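Local atomic coordinates of geranylgeranyl pyrophosphate synthase (Geoglobus acetivorans, PDB entry 5JFQ), a protein that catalyses the stepwise addition of three isopentenyl diphosphate units to dimethylallyl diphosphate, giving mainly geranylgeranyl diphosphate and smaller amounts of farnesyl diphosphate. Residues E18-L23 against A69-E74. Sequence-based numbering, arbitrary orientation.
Sequences EKIEEL and AAIAIE
Ile71 reaches out from 69-74 and sets its two branches among Lys19, Ile20 and Leu23, which lie on the facing side of 18-23. The longer branch ends against Ile20, with CD1 of Ile71 3.7 Å from CG1 of Ile20. Further back along that branch, CG1 of Ile71 lies 3.8 Å from CB of Lys19, so the lysine contributes the root of its aliphatic chain. CD1 of Leu23 rests against the shorter branch, 3.9 Å from CG2 of Ile71, and also comes near CG1. The first torsion of Ile71 (chi1 -61°) sets the two branches apart, with CG1 anti to the carbonyl carbon and CG2 anti to the backbone N. With an alanine here both branches are gone, which would probably leave CB of Lys19, Ile20 and Leu23 facing a gap between the helices. Lys19 bends at its second torsion (chi2 -69°) and carries its ammonium away from the interface, where NZ makes a weak, salt-bridging hydrogen bond to OE2 of Glu22 at 3.2 Å. Toward the C-terminal end of 69-74, CD1 of Ile20 approaches the aliphatic part of Glu74, 4.3 Å from CG; the carboxylate of this buried residue forms a salt bridge through OE2 with Arg46. Ile122 of helix 105-123 also touches both Leu23 and Ile71. The axes of 18-23 and 69-74 cross at -77°, approaching to 10.2 Å at their closest. This apolar packing of the N-terminal helix 9-23 across helix 67-88 belongs to the all-helical prenyl synthase fold, with Glu74 close to His77 and Arg48, which probably bind isopentenyl diphosphate.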
loop_
_atom_site.group_PDB
_atom_site.type_symbol
_atom_site.label_atom_id
_atom_site.label_comp_id
_atom_site.label_asym_id
_atom_site.label_seq_id
_atom_site.Cartn_x
_atom_site.Cartn_y
_atom_site.Cartn_z
ATOM N N GLU B 18 17.744 -11.351 11.012
ATOM C CA GLU B 18 18.867 -11.410 10.090
ATOM C C GLU B 18 18.388 -11.240 8.656
ATOM O O GLU B 18 18.974 -10.471 7.884
ATOM C CB GLU B 18 19.621 -12.722 10.281
ATOM C CG GLU B 18 20.317 -12.808 11.633
ATOM C CD GLU B 18 20.858 -14.200 11.953
ATOM O OE1 GLU B 18 21.106 -14.484 13.152
ATOM O OE2 GLU B 18 21.039 -15.002 11.006
ATOM N N LYS B 19 17.294 -11.912 8.297
ATOM C CA LYS B 19 16.720 -11.735 6.969
ATOM C C LYS B 19 16.152 -10.331 6.788
ATOM O O LYS B 19 16.287 -9.733 5.717
ATOM C CB LYS B 19 15.645 -12.790 6.719
ATOM C CG LYS B 19 16.114 -13.891 5.803
ATOM C CD LYS B 19 16.315 -13.367 4.384
ATOM C CE LYS B 19 16.866 -14.446 3.433
ATOM N NZ LYS B 19 16.769 -14.049 1.984
ATOM N N ILE B 20 15.514 -9.783 7.818
ATOM C CA ILE B 20 15.042 -8.405 7.729
ATOM C C ILE B 20 16.194 -7.472 7.382
ATOM O O ILE B 20 16.107 -6.673 6.439
ATOM C CB ILE B 20 14.353 -7.977 9.033
ATOM C CG1 ILE B 20 12.921 -8.503 9.076
ATOM C CG2 ILE B 20 14.367 -6.471 9.160
ATOM C CD1 ILE B 20 12.379 -8.661 10.473
ATOM N N GLU B 21 17.302 -7.572 8.127
ATOM C CA GLU B 21 18.436 -6.707 7.838
ATOM C C GLU B 21 19.102 -7.040 6.519
ATOM O O GLU B 21 19.898 -6.236 6.023
ATOM C CB GLU B 21 19.453 -6.772 8.973
ATOM C CG GLU B 21 19.291 -5.572 9.876
ATOM C CD GLU B 21 19.935 -5.751 11.230
ATOM O OE1 GLU B 21 20.884 -6.547 11.359
ATOM O OE2 GLU B 21 19.443 -5.098 12.189
ATOM N N GLU B 22 18.769 -8.173 5.924
ATOM C CA GLU B 22 19.306 -8.495 4.612
ATOM C C GLU B 22 18.380 -8.042 3.489
ATOM O O GLU B 22 18.850 -7.583 2.444
ATOM C CB GLU B 22 19.560 -9.998 4.523
ATOM C CG GLU B 22 19.947 -10.477 3.160
ATOM C CD GLU B 22 19.953 -11.987 3.098
ATOM O OE1 GLU B 22 20.236 -12.613 4.148
ATOM O OE2 GLU B 22 19.651 -12.548 2.019
ATOM N N LEU B 23 17.069 -8.140 3.697
ATOM C CA LEU B 23 16.084 -7.759 2.701
ATOM C C LEU B 23 15.529 -6.350 2.885
ATOM O O LEU B 23 14.992 -5.786 1.928
ATOM C CB LEU B 23 14.914 -8.746 2.725
ATOM C CG LEU B 23 15.232 -10.205 2.424
ATOM C CD1 LEU B 23 14.054 -11.088 2.780
ATOM C CD2 LEU B 23 15.555 -10.340 0.955
ATOM N N ALA B 69 8.001 -15.239 2.765
ATOM C CA ALA B 69 6.660 -15.010 3.284
ATOM C C ALA B 69 6.677 -14.592 4.751
ATOM O O ALA B 69 5.807 -13.828 5.193
ATOM C CB ALA B 69 5.823 -16.263 3.114
ATOM N N ALA B 70 7.634 -15.081 5.533
ATOM C CA ALA B 70 7.718 -14.604 6.905
ATOM C C ALA B 70 8.120 -13.134 6.930
ATOM O O ALA B 70 7.493 -12.316 7.610
ATOM C CB ALA B 70 8.695 -15.456 7.712
ATOM N N ILE B 71 9.157 -12.774 6.178
ATOM C CA ILE B 71 9.546 -11.373 6.133
ATOM C C ILE B 71 8.431 -10.534 5.519
ATOM O O ILE B 71 8.191 -9.399 5.951
ATOM C CB ILE B 71 10.882 -11.233 5.377
ATOM C CG1 ILE B 71 11.962 -12.025 6.113
ATOM C CG2 ILE B 71 11.303 -9.771 5.226
ATOM C CD1 ILE B 71 11.984 -11.760 7.614
ATOM N N ALA B 72 7.701 -11.078 4.538
ATOM C CA ALA B 72 6.690 -10.263 3.873
ATOM C C ALA B 72 5.555 -9.915 4.817
ATOM O O ALA B 72 5.090 -8.772 4.844
ATOM C CB ALA B 72 6.143 -10.970 2.635
ATOM N N ILE B 73 5.096 -10.888 5.591
ATOM C CA ILE B 73 4.009 -10.634 6.520
ATOM C C ILE B 73 4.449 -9.679 7.626
ATOM O O ILE B 73 3.693 -8.780 8.017
ATOM C CB ILE B 73 3.487 -11.969 7.062
ATOM C CG1 ILE B 73 2.792 -12.703 5.920
ATOM C CG2 ILE B 73 2.580 -11.742 8.267
ATOM C CD1 ILE B 73 1.944 -13.838 6.366
ATOM N N GLU B 74 5.680 -9.826 8.128
ATOM C CA GLU B 74 6.167 -8.871 9.122
ATOM C C GLU B 74 6.228 -7.473 8.538
ATOM O O GLU B 74 5.945 -6.485 9.228
ATOM C CB GLU B 74 7.547 -9.267 9.642
ATOM C CG GLU B 74 8.123 -8.296 10.681
ATOM C CD GLU B 74 7.423 -8.363 12.033
ATOM O OE1 GLU B 74 6.546 -9.222 12.213
ATOM O OE2 GLU B 74 7.746 -7.552 12.922
#